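Local coordinates for HcgC (Methanococcus maripaludis S2, PDB 5O4J), which catalyses SAM-dependent C-methylation of a pyridinol, probably as a step in making the FeGP cofactor of [Fe]-hydrogenase, at residues K34-G39 with V130-D135; D107-L112 with S124-K129; L163-S168 with V253-K258. One frame throughout, in Å; residues are numbered along the deposited sequence.

Contact 1 of 3, residues K34-G39 with V130-D135; sequences KYFLEG and VLIVED. With SAH (S-adenosyl-L-homocysteine), chain E.
Phe36 meets its two partners from different directions, and no hydrogen bond joins the segments. Its ring turns an edge to Val130, with CE2 4.1 Å from Val130 CG1, close to the ring plane. Ile132 approaches the same ring obliquely. Its CD1 lies 3.8 Å from Phe36 CD2, and its CG1 lies 3.9 Å from Phe36 CE2. Leu37 completes the patch through one branch. Its CD2 touches Val130 CG1 at 3.8 Å and reaches Ile132 CD1 at 4.2 Å. That methyl therefore bridges two residues of the strand.

Phe36 and Leu37, neighbours in the chain, send their side chains off differently. Phe36 holds CG anti to the backbone N (chi1 -178°). Leu37 holds CG beside its own N, anti to the carbonyl carbon (chi1 -67°). Val130 and Ile132 both point their CB atoms toward the helix, while Leu131 between them points away.

This is helix-on-sheet packing in a Rossmann-like fold. The last turn of helix 18-37 lies on strand 130-134 of the parallel part of the sheet. Phe36 also touches Val257 of strand 253-259, and Lys159 makes a cation-pi contact with the Phe36 ring. The strand turns polar farther along. Glu134 OE1 accepts a weak hydrogen bond of 3.1 Å from the amino N of S-adenosyl-L-homocysteine, and Glu134 OE2 pairs with Lys29 of helix 18-37. With only carbon atoms meeting between the segments, the fit here rests on shape and burial rather than on directed bonds.

Contact 2 of 3, residues D107-L112 with S124-K129; sequences DLVIDL and SKFNPK. With SAH (S-adenosyl-L-homocysteine), chain E.
Asp107 and Lys129 supply the polar links. The backbone bond is short but bent: Lys129 N donates to Asp107 O at 2.8 Å, with an N-H...O angle of 124°, so it counts as weak. The side chains run alongside each other in the same direction. Lys129 is extended beyond CG, and its CG and CD pass the CB of Asp107. This brings Lys129 NZ to 3.9 Å from Asp107 OD2, a long salt bridge. The carboxylate has firmer partners elsewhere. OD2 accepts from the backbone N of Lys43, and OD1 from that of Gln44. With both oxygens bonded to backbone NH groups of the neighbouring strand 42-48, the carboxylate is probably little free to turn.

The segments belong to a beta-alpha-beta crossover of the Rossmann-like sheet. Strand 108-111 leads through helix 120-123 to its parallel neighbour 130-134. The loop 124-129 returns the chain to the start of the first strand, where Asp107 lies.

The apolar contacts centre on Val109. Its CG2, the branch beside the backbone N and anti to the carbonyl carbon, reaches Pro128 CG at 3.8 Å. The same methyl lies 4.1 Å from Phe126 CB and approaches the Phe126 ring obliquely. Pro128 also packs against the backbone, its CB 3.4 Å from Asp107 O.

The ligand contact is at the other end of the first segment. Leu112 O accepts a weak hydrogen bond of 3.2 Å from the amino N of S-adenosyl-L-homocysteine. Asp111, just before it, is salt-bridged through OD2 to Arg153.

Contact 3 of 3, residues L163-S168 with V253-K258; sequences LKTYRS and VDSFVK. With SO4 (sulfate ion), chain P.
Lys164 O takes a hydrogen bond of 2.9 Å from Phe256 N and, beside it, a weaker CA-H...O contact from Ser255 CA at 3.2 Å. The strands form an antiparallel ladder at the edge of the mixed Rossmann-like sheet, where strand 253-259 runs against an otherwise parallel set. Lys164 N donates in return to Phe256 O, almost straight at 174°. Tyr166 and Asp254 form the next hydrogen-bonded pair.

On the face of Leu163 and Thr165, Ser255 OG donates to Thr165 OG1 at 2.8 Å. Thr165 has its OG1 anti to the carbonyl carbon (chi1 -51°), and its CG2 packs on Val253 CG1 at 3.6 Å. A valine here would probably cost the Ser255 hydroxyl the OG1 acceptor it now uses. Lys29, a binder of S-adenosyl-L-homocysteine, touches both Thr165 and Ser255.

On the other face, Phe256 CZ comes in at the edge of the Tyr166 ring, near its plane. His140 of the second subunit meets that tyrosine ring, and its NE2 is hydrogen-bonded to Asp254 OD2. Lys164 NZ pairs with Asp135. A sulfate, probably from the crystallisation liquor, is also bound by Lys164 and Lys258 of the second subunit. In this chain Lys164 NZ reaches its O4 at 3.3 Å, and Lys258 NZ bonds its O1 at 2.8 Å.

In the fold
All three contacts involve one mixed sheet. Contacts 1 and 2 are buried, and contact 3 is partly buried at the sheet edge, against the second subunit. Contact 1 lays a helix on strand 130-134. Contact 2, nested within the loop that contact 1 closes, ties strand 108-111 to the loop leading into strand 130-134. Contact 3 pairs strand 159-167 with the edge strand 253-259. Backbone hydrogen bonds probably run across the sheet, from Asp111 to Ile132 and Glu134, and from Leu163 to Val133 and Asp135. The chemistry shifts accordingly: carbon packing alone in contact 1, a mixture in contact 2, backbone ladder bonds with polar and aromatic side chains in contact 3. Contacts 1 and 2 both touch S-adenosyl-L-homocysteine.

Contact 1 of 3, residues K34-G39 with V130-D135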
loop_
_atom_site.group_PDB
_atom_site.type_symbol
_atom_site.label_atom_id
_atom_site.label_comp_id
_atom_site.label_asym_id
_atom_site.label_seq_id
_atom_site.Cartn_x
_atom_site.Cartn_y
_atom_site.Cartn_z
ATOM N N LYS A 34 -30.438 -8.263 -13.768
ATOM C CA LYS A 34 -31.664 -8.975 -13.430
ATOM C C LYS A 34 -32.522 -8.163 -12.471
ATOM O O LYS A 34 -33.731 -8.006 -12.680
ATOM C CB LYS A 34 -31.328 -10.330 -12.811
ATOM C CG LYS A 34 -32.539 -11.171 -12.429
ATOM C CD LYS A 34 -32.112 -12.446 -11.713
ATOM C CE LYS A 34 -33.312 -13.283 -11.301
ATOM N NZ LYS A 34 -32.892 -14.486 -10.525
ATOM N N TYR A 35 -31.904 -7.655 -11.399
ATOM C CA TYR A 35 -32.642 -6.905 -10.393
ATOM C C TYR A 35 -33.233 -5.636 -10.985
ATOM O O TYR A 35 -34.373 -5.262 -10.675
ATOM C CB TYR A 35 -31.712 -6.580 -9.224
ATOM C CG TYR A 35 -32.322 -5.660 -8.207
ATOM C CD1 TYR A 35 -33.309 -6.111 -7.351
ATOM C CD2 TYR A 35 -31.914 -4.338 -8.103
ATOM C CE1 TYR A 35 -33.879 -5.275 -6.420
ATOM C CE2 TYR A 35 -32.481 -3.488 -7.168
ATOM C CZ TYR A 35 -33.462 -3.965 -6.328
ATOM O OH TYR A 35 -34.029 -3.127 -5.394
ATOM N N PHE A 36 -32.461 -4.954 -11.833
ATOM C CA PHE A 36 -32.952 -3.744 -12.476
ATOM C C PHE A 36 -34.169 -4.028 -13.351
ATOM O O PHE A 36 -35.107 -3.221 -13.401
ATOM C CB PHE A 36 -31.827 -3.127 -13.296
ATOM C CG PHE A 36 -32.197 -1.836 -13.964
ATOM C CD1 PHE A 36 -32.361 -0.681 -13.223
ATOM C CD2 PHE A 36 -32.358 -1.777 -15.333
ATOM C CE1 PHE A 36 -32.693 0.525 -13.847
ATOM C CE2 PHE A 36 -32.680 -0.580 -15.956
ATOM C CZ PHE A 36 -32.852 0.569 -15.206
ATOM N N LEU A 37 -34.182 -5.178 -14.035
ATOM C CA LEU A 37 -35.247 -5.489 -14.984
ATOM C C LEU A 37 -36.547 -5.922 -14.311
ATOM O O LEU A 37 -37.585 -5.972 -14.979
ATOM C CB LEU A 37 -34.771 -6.558 -15.971
ATOM C CG LEU A 37 -33.662 -6.106 -16.930
ATOM C CD1 LEU A 37 -33.251 -7.227 -17.859
ATOM C CD2 LEU A 37 -34.099 -4.892 -17.742
ATOM N N GLU A 38 -36.518 -6.255 -13.029
ATOM C CA GLU A 38 -37.741 -6.465 -12.249
ATOM C C GLU A 38 -38.666 -7.503 -12.881
ATOM O O GLU A 38 -39.896 -7.407 -12.793
ATOM C CB GLU A 38 -38.472 -5.138 -12.066
ATOM C CG GLU A 38 -37.650 -4.116 -11.301
ATOM C CD GLU A 38 -38.307 -2.748 -11.236
ATOM O OE1 GLU A 38 -37.806 -1.891 -10.482
ATOM O OE2 GLU A 38 -39.293 -2.515 -11.969
ATOM N N GLY A 39 -38.073 -8.535 -13.478
ATOM C CA GLY A 39 -38.850 -9.625 -14.037
ATOM C C GLY A 39 -39.578 -9.303 -15.318
ATOM O O GLY A 39 -40.385 -10.118 -15.774
ATOM N N VAL A 130 -36.289 -0.720 -22.603
ATOM C CA VAL A 130 -35.240 -0.570 -21.602
ATOM C C VAL A 130 -33.895 -0.482 -22.309
ATOM O O VAL A 130 -33.618 -1.258 -23.231
ATOM C CB VAL A 130 -35.252 -1.735 -20.596
ATOM C CG1 VAL A 130 -34.073 -1.653 -19.632
ATOM C CG2 VAL A 130 -36.573 -1.736 -19.835
ATOM N N LEU A 131 -33.081 0.484 -21.894
ATOM C CA LEU A 131 -31.700 0.621 -22.327
ATOM C C LEU A 131 -30.810 0.576 -21.095
ATOM O O LEU A 131 -31.044 1.318 -20.139
ATOM C CB LEU A 131 -31.488 1.938 -23.078
ATOM C CG LEU A 131 -30.031 2.308 -23.375
ATOM C CD1 LEU A 131 -29.440 1.332 -24.369
ATOM C CD2 LEU A 131 -29.935 3.735 -23.891
ATOM N N ILE A 132 -29.799 -0.293 -21.114
ATOM C CA ILE A 132 -28.766 -0.337 -20.083
ATOM C C ILE A 132 -27.425 -0.122 -20.760
ATOM O O ILE A 132 -27.113 -0.809 -21.736
ATOM C CB ILE A 132 -28.759 -1.676 -19.328
ATOM C CG1 ILE A 132 -30.102 -1.897 -18.635
ATOM C CG2 ILE A 132 -27.609 -1.717 -18.323
ATOM C CD1 ILE A 132 -30.280 -3.285 -18.086
ATOM N N VAL A 133 -26.636 0.817 -20.241
ATOM C CA VAL A 133 -25.280 1.078 -20.713
ATOM C C VAL A 133 -24.329 0.808 -19.558
ATOM O O VAL A 133 -24.528 1.322 -18.453
ATOM C CB VAL A 133 -25.113 2.521 -21.224
ATOM C CG1 VAL A 133 -23.654 2.811 -21.635
ATOM C CG2 VAL A 133 -26.047 2.790 -22.383
ATOM N N GLU A 134 -23.306 -0.011 -19.798
ATOM C CA GLU A 134 -22.317 -0.246 -18.766
ATOM C C GLU A 134 -21.359 0.934 -18.709
ATOM O O GLU A 134 -20.801 1.341 -19.731
ATOM C CB GLU A 134 -21.546 -1.545 -19.005
ATOM C CG GLU A 134 -20.573 -1.834 -17.868
ATOM C CD GLU A 134 -19.948 -3.205 -17.938
ATOM O OE1 GLU A 134 -20.005 -3.836 -19.012
ATOM O OE2 GLU A 134 -19.402 -3.638 -16.904
ATOM N N ASP A 135 -21.213 1.512 -17.516
ATOM C CA ASP A 135 -20.253 2.587 -17.279
ATOM C C ASP A 135 -18.879 1.965 -17.038
ATOM O O ASP A 135 -18.683 1.272 -16.027
ATOM C CB ASP A 135 -20.711 3.426 -16.085
ATOM C CG ASP A 135 -19.749 4.546 -15.729
ATOM O OD1 ASP A 135 -18.746 4.760 -16.441
ATOM O OD2 ASP A 135 -20.017 5.227 -14.709
HETATM N N SAH E . -17.102 -3.902 -20.035
HETATM C CA SAH E . -16.742 -5.277 -20.495
HETATM C CB SAH E . -15.526 -5.205 -21.416
HETATM C CG SAH E . -15.909 -4.728 -22.816
HETATM S SD SAH E . -14.531 -4.776 -23.934
HETATM C C SAH E . -16.417 -6.185 -19.344
HETATM O O SAH E . -16.072 -7.367 -19.590
HETATM O OXT SAH E . -16.492 -5.715 -18.201
HETATM C "C5'" SAH E . -15.291 -4.274 -25.450
HETATM C "C4'" SAH E . -16.067 -5.393 -26.136
HETATM O "O4'" SAH E . -17.009 -4.802 -27.039
HETATM C "C3'" SAH E . -15.160 -6.255 -26.993
HETATM O "O3'" SAH E . -15.677 -7.590 -27.114
HETATM C "C2'" SAH E . -15.192 -5.515 -28.309
HETATM O "O2'" SAH E . -14.811 -6.302 -29.442
HETATM C "C1'" SAH E . -16.640 -5.095 -28.390
HETATM N N9 SAH E . -16.869 -3.870 -29.172
HETATM C C8 SAH E . -16.096 -2.760 -29.188
HETATM N N7 SAH E . -16.655 -1.828 -30.002
HETATM C C5 SAH E . -17.800 -2.349 -30.483
HETATM C C6 SAH E . -18.878 -1.896 -31.383
HETATM N N6 SAH E . -18.824 -0.666 -31.941
HETATM N N1 SAH E . -19.893 -2.749 -31.625
HETATM C C2 SAH E . -19.961 -3.968 -31.070
HETATM N N3 SAH E . -19.018 -4.453 -30.245
HETATM C C4 SAH E . -17.941 -3.692 -29.929
#

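Contact 2 of 3, residues D107-L112 with S124-K129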
loop_
_atom_site.group_PDB
_atom_site.type_symbol
_atom_site.label_atom_id
_atom_site.label_comp_id
_atom_site.label_asym_id
_atom_site.label_seq_id
_atom_site.Cartn_x
_atom_site.Cartn_y
_atom_site.Cartn_z
ATOM N N ASP A 107 -36.607 -4.682 -27.861
ATOM C CA ASP A 107 -37.209 -3.950 -26.758
ATOM C C ASP A 107 -36.298 -3.891 -25.537
ATOM O O ASP A 107 -36.625 -3.193 -24.571
ATOM C CB ASP A 107 -38.590 -4.535 -26.398
ATOM C CG ASP A 107 -38.596 -6.049 -26.274
ATOM O OD1 ASP A 107 -37.563 -6.699 -26.523
ATOM O OD2 ASP A 107 -39.676 -6.591 -25.962
ATOM N N LEU A 108 -35.154 -4.572 -25.574
ATOM C CA LEU A 108 -34.117 -4.450 -24.554
ATOM C C LEU A 108 -32.775 -4.303 -25.255
ATOM O O LEU A 108 -32.403 -5.152 -26.068
ATOM C CB LEU A 108 -34.103 -5.662 -23.621
ATOM C CG LEU A 108 -32.928 -5.776 -22.642
ATOM C CD1 LEU A 108 -32.873 -4.597 -21.676
ATOM C CD2 LEU A 108 -32.989 -7.098 -21.886
ATOM N N VAL A 109 -32.054 -3.234 -24.945
ATOM C CA VAL A 109 -30.720 -3.001 -25.486
ATOM C C VAL A 109 -29.767 -2.849 -24.310
ATOM O O VAL A 109 -30.050 -2.106 -23.366
ATOM C CB VAL A 109 -30.677 -1.761 -26.402
ATOM C CG1 VAL A 109 -29.256 -1.470 -26.878
ATOM C CG2 VAL A 109 -31.604 -1.946 -27.604
ATOM N N ILE A 110 -28.649 -3.564 -24.357
ATOM C CA ILE A 110 -27.619 -3.466 -23.333
ATOM C C ILE A 110 -26.305 -3.218 -24.054
ATOM O O ILE A 110 -25.891 -4.035 -24.884
ATOM C CB ILE A 110 -27.527 -4.731 -22.460
ATOM C CG1 ILE A 110 -28.893 -5.008 -21.814
ATOM C CG2 ILE A 110 -26.442 -4.566 -21.404
ATOM C CD1 ILE A 110 -28.934 -6.243 -20.935
ATOM N N ASP A 111 -25.652 -2.104 -23.732
ATOM C CA ASP A 111 -24.336 -1.785 -24.277
ATOM C C ASP A 111 -23.288 -2.079 -23.216
ATOM O O ASP A 111 -23.206 -1.377 -22.205
ATOM C CB ASP A 111 -24.231 -0.328 -24.708
ATOM C CG ASP A 111 -22.790 0.083 -24.957
ATOM O OD1 ASP A 111 -22.015 -0.753 -25.477
ATOM O OD2 ASP A 111 -22.416 1.218 -24.597
ATOM N N LEU A 112 -22.475 -3.102 -23.461
ATOM C CA LEU A 112 -21.396 -3.494 -22.569
ATOM C C LEU A 112 -20.024 -3.147 -23.130
ATOM O O LEU A 112 -19.010 -3.626 -22.600
ATOM C CB LEU A 112 -21.473 -5.001 -22.300
ATOM C CG LEU A 112 -22.804 -5.502 -21.739
ATOM C CD1 LEU A 112 -22.824 -7.019 -21.655
ATOM C CD2 LEU A 112 -23.055 -4.901 -20.373
ATOM N N SER A 124 -28.904 5.236 -31.026
ATOM C CA SER A 124 -30.072 6.039 -31.372
ATOM C C SER A 124 -30.946 5.378 -32.431
ATOM O O SER A 124 -32.078 5.828 -32.647
ATOM C CB SER A 124 -29.632 7.419 -31.860
ATOM O OG SER A 124 -29.164 7.354 -33.197
ATOM N N LYS A 125 -30.455 4.341 -33.106
ATOM C CA LYS A 125 -31.247 3.664 -34.121
ATOM C C LYS A 125 -32.269 2.705 -33.527
ATOM O O LYS A 125 -33.093 2.165 -34.273
ATOM C CB LYS A 125 -30.323 2.919 -35.086
ATOM C CG LYS A 125 -29.256 3.814 -35.702
ATOM C CD LYS A 125 -29.228 3.713 -37.215
ATOM C CE LYS A 125 -28.272 4.733 -37.828
ATOM N NZ LYS A 125 -28.787 6.131 -37.732
ATOM N N PHE A 126 -32.248 2.501 -32.213
ATOM C CA PHE A 126 -33.176 1.611 -31.536
ATOM C C PHE A 126 -34.200 2.415 -30.746
ATOM O O PHE A 126 -34.007 3.597 -30.443
ATOM C CB PHE A 126 -32.416 0.650 -30.613
ATOM C CG PHE A 126 -31.340 -0.113 -31.320
ATOM C CD1 PHE A 126 -31.665 -1.152 -32.180
ATOM C CD2 PHE A 126 -30.007 0.224 -31.155
ATOM C CE1 PHE A 126 -30.679 -1.852 -32.847
ATOM C CE2 PHE A 126 -29.016 -0.469 -31.824
ATOM C CZ PHE A 126 -29.353 -1.509 -32.672
ATOM N N ASN A 127 -35.299 1.745 -30.404
ATOM C CA ASN A 127 -36.374 2.336 -29.609
ATOM C C ASN A 127 -36.871 1.269 -28.647
ATOM O O ASN A 127 -37.999 0.773 -28.758
ATOM C CB ASN A 127 -37.504 2.848 -30.508
ATOM C CG ASN A 127 -38.609 3.540 -29.726
ATOM O OD1 ASN A 127 -38.368 4.135 -28.675
ATOM N ND2 ASN A 127 -39.835 3.450 -30.230
ATOM N N PRO A 128 -36.042 0.885 -27.684
ATOM C CA PRO A 128 -36.403 -0.202 -26.777
ATOM C C PRO A 128 -37.247 0.294 -25.609
ATOM O O PRO A 128 -37.372 1.492 -25.353
ATOM C CB PRO A 128 -35.038 -0.706 -26.288
ATOM C CG PRO A 128 -34.196 0.527 -26.263
ATOM C CD PRO A 128 -34.696 1.414 -27.394
ATOM N N LYS A 129 -37.842 -0.668 -24.912
ATOM C CA LYS A 129 -38.465 -0.376 -23.629
ATOM C C LYS A 129 -37.413 -0.010 -22.595
ATOM O O LYS A 129 -37.600 0.926 -21.811
ATOM C CB LYS A 129 -39.264 -1.592 -23.169
ATOM C CG LYS A 129 -40.474 -1.883 -24.031
ATOM C CD LYS A 129 -41.139 -3.178 -23.612
ATOM C CE LYS A 129 -42.317 -3.508 -24.513
ATOM N NZ LYS A 129 -42.758 -4.918 -24.342
HETATM N N SAH E . -17.102 -3.902 -20.035
HETATM C CA SAH E . -16.742 -5.277 -20.495
HETATM C CB SAH E . -15.526 -5.205 -21.416
HETATM C CG SAH E . -15.909 -4.728 -22.816
HETATM S SD SAH E . -14.531 -4.776 -23.934
HETATM C C SAH E . -16.417 -6.185 -19.344
HETATM O O SAH E . -16.072 -7.367 -19.590
HETATM O OXT SAH E . -16.492 -5.715 -18.201
HETATM C "C5'" SAH E . -15.291 -4.274 -25.450
HETATM C "C4'" SAH E . -16.067 -5.393 -26.136
HETATM O "O4'" SAH E . -17.009 -4.802 -27.039
HETATM C "C3'" SAH E . -15.160 -6.255 -26.993
HETATM O "O3'" SAH E . -15.677 -7.590 -27.114
HETATM C "C2'" SAH E . -15.192 -5.515 -28.309
HETATM O "O2'" SAH E . -14.811 -6.302 -29.442
HETATM C "C1'" SAH E . -16.640 -5.095 -28.390
HETATM N N9 SAH E . -16.869 -3.870 -29.172
HETATM C C8 SAH E . -16.096 -2.760 -29.188
HETATM N N7 SAH E . -16.655 -1.828 -30.002
HETATM C C5 SAH E . -17.800 -2.349 -30.483
HETATM C C6 SAH E . -18.878 -1.896 -31.383
HETATM N N6 SAH E . -18.824 -0.666 -31.941
HETATM N N1 SAH E . -19.893 -2.749 -31.625
HETATM C C2 SAH E . -19.961 -3.968 -31.070
HETATM N N3 SAH E . -19.018 -4.453 -30.245
HETATM C C4 SAH E . -17.941 -3.692 -29.929
#

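Contact 3 of 3, residues L163-S168 with V253-K258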
loop_
_atom_site.group_PDB
_atom_site.type_symbol
_atom_site.label_atom_id
_atom_site.label_comp_id
_atom_site.label_asym_id
_atom_site.label_seq_id
_atom_site.Cartn_x
_atom_site.Cartn_y
_atom_site.Cartn_z
ATOM N N LEU A 163 -24.985 0.500 -15.668
ATOM C CA LEU A 163 -24.426 -0.594 -14.882
ATOM C C LEU A 163 -23.061 -0.186 -14.348
ATOM O O LEU A 163 -22.138 0.080 -15.125
ATOM C CB LEU A 163 -24.319 -1.853 -15.741
ATOM C CG LEU A 163 -23.601 -3.039 -15.102
ATOM C CD1 LEU A 163 -24.358 -3.578 -13.907
ATOM C CD2 LEU A 163 -23.383 -4.110 -16.153
ATOM N N LYS A 164 -22.935 -0.129 -13.030
ATOM C CA LYS A 164 -21.705 0.286 -12.376
ATOM C C LYS A 164 -21.154 -0.869 -11.551
ATOM O O LYS A 164 -21.915 -1.640 -10.958
ATOM C CB LYS A 164 -21.943 1.508 -11.482
ATOM C CG LYS A 164 -22.535 2.720 -12.216
ATOM C CD LYS A 164 -22.862 3.846 -11.232
ATOM C CE LYS A 164 -23.359 5.104 -11.947
ATOM N NZ LYS A 164 -22.339 5.734 -12.844
ATOM N N THR A 165 -19.830 -0.984 -11.509
ATOM C CA THR A 165 -19.193 -2.042 -10.739
ATOM C C THR A 165 -17.924 -1.495 -10.109
ATOM O O THR A 165 -17.026 -1.023 -10.817
ATOM C CB THR A 165 -18.886 -3.267 -11.610
ATOM O OG1 THR A 165 -20.057 -3.669 -12.337
ATOM C CG2 THR A 165 -18.440 -4.423 -10.738
ATOM N N TYR A 166 -17.847 -1.588 -8.782
ATOM C CA TYR A 166 -16.712 -1.096 -8.019
ATOM C C TYR A 166 -16.286 -2.151 -7.009
ATOM O O TYR A 166 -17.002 -3.122 -6.737
ATOM C CB TYR A 166 -17.039 0.194 -7.262
ATOM C CG TYR A 166 -17.690 1.260 -8.101
ATOM C CD1 TYR A 166 -16.991 1.904 -9.109
ATOM C CD2 TYR A 166 -19.009 1.640 -7.869
ATOM C CE1 TYR A 166 -17.595 2.891 -9.875
ATOM C CE2 TYR A 166 -19.614 2.624 -8.626
ATOM C CZ TYR A 166 -18.913 3.242 -9.621
ATOM O OH TYR A 166 -19.534 4.228 -10.365
ATOM N N ARG A 167 -15.120 -1.929 -6.423
ATOM C CA ARG A 167 -14.657 -2.732 -5.300
ATOM C C ARG A 167 -14.814 -1.920 -4.016
ATOM O O ARG A 167 -14.291 -0.803 -3.903
ATOM C CB ARG A 167 -13.204 -3.163 -5.506
ATOM C CG ARG A 167 -13.005 -3.995 -6.767
ATOM C CD ARG A 167 -11.663 -4.731 -6.756
ATOM N NE ARG A 167 -10.554 -3.790 -6.787
ATOM C CZ ARG A 167 -9.433 -3.895 -6.083
ATOM N NH1 ARG A 167 -8.491 -2.977 -6.212
ATOM N NH2 ARG A 167 -9.247 -4.904 -5.249
ATOM N N SER A 168 -15.559 -2.462 -3.054
ATOM C CA SER A 168 -15.706 -1.789 -1.774
ATOM C C SER A 168 -14.345 -1.641 -1.106
ATOM O O SER A 168 -13.589 -2.606 -0.992
ATOM C CB SER A 168 -16.662 -2.580 -0.878
ATOM O OG SER A 168 -16.060 -3.786 -0.446
ATOM N N VAL A 253 -16.339 -6.925 -4.677
ATOM C CA VAL A 253 -16.953 -6.446 -5.911
ATOM C C VAL A 253 -18.439 -6.225 -5.676
ATOM O O VAL A 253 -19.142 -7.090 -5.133
ATOM C CB VAL A 253 -16.707 -7.423 -7.069
ATOM C CG1 VAL A 253 -17.410 -6.949 -8.341
ATOM C CG2 VAL A 253 -15.215 -7.565 -7.320
ATOM N N ASP A 254 -18.909 -5.045 -6.057
ATOM C CA ASP A 254 -20.298 -4.635 -5.905
ATOM C C ASP A 254 -20.755 -4.074 -7.243
ATOM O O ASP A 254 -20.170 -3.102 -7.732
ATOM C CB ASP A 254 -20.400 -3.588 -4.798
ATOM C CG ASP A 254 -21.812 -3.336 -4.351
ATOM O OD1 ASP A 254 -22.703 -4.147 -4.685
ATOM O OD2 ASP A 254 -22.016 -2.319 -3.660
ATOM N N SER A 255 -21.750 -4.719 -7.860
ATOM C CA SER A 255 -22.295 -4.311 -9.151
ATOM C C SER A 255 -23.760 -3.930 -9.001
ATOM O O SER A 255 -24.518 -4.605 -8.297
ATOM C CB SER A 255 -22.171 -5.427 -10.189
ATOM O OG SER A 255 -22.463 -4.927 -11.477
ATOM N N PHE A 256 -24.160 -2.840 -9.646
ATOM C CA PHE A 256 -25.547 -2.400 -9.540
ATOM C C PHE A 256 -25.876 -1.508 -10.722
ATOM O O PHE A 256 -24.995 -0.856 -11.289
ATOM C CB PHE A 256 -25.812 -1.665 -8.219
ATOM C CG PHE A 256 -24.835 -0.560 -7.927
ATOM C CD1 PHE A 256 -23.630 -0.836 -7.284
ATOM C CD2 PHE A 256 -25.120 0.749 -8.282
ATOM C CE1 PHE A 256 -22.726 0.183 -7.009
ATOM C CE2 PHE A 256 -24.222 1.767 -8.018
ATOM C CZ PHE A 256 -23.029 1.482 -7.371
ATOM N N VAL A 257 -27.151 -1.496 -11.100
ATOM C CA VAL A 257 -27.629 -0.596 -12.136
ATOM C C VAL A 257 -28.277 0.599 -11.459
ATOM O O VAL A 257 -29.214 0.451 -10.661
ATOM C CB VAL A 257 -28.610 -1.281 -13.098
ATOM C CG1 VAL A 257 -28.984 -0.288 -14.215
ATOM C CG2 VAL A 257 -28.002 -2.546 -13.684
ATOM N N LYS A 258 -27.772 1.781 -11.771
ATOM C CA LYS A 258 -28.367 3.021 -11.301
ATOM C C LYS A 258 -29.337 3.517 -12.362
ATOM O O LYS A 258 -28.952 3.737 -13.515
ATOM C CB LYS A 258 -27.302 4.073 -11.012
ATOM C CG LYS A 258 -27.887 5.360 -10.447
ATOM C CD LYS A 258 -26.853 6.442 -10.294
ATOM C CE LYS A 258 -27.531 7.742 -9.888
ATOM N NZ LYS A 258 -26.578 8.878 -9.830
HETATM S S SO4 P . -23.466 9.403 -11.483
HETATM O O1 SO4 P . -24.596 8.482 -11.718
HETATM O O2 SO4 P . -23.849 10.755 -11.936
HETATM O O3 SO4 P . -23.156 9.426 -10.036
HETATM O O4 SO4 P . -22.283 8.946 -12.247
#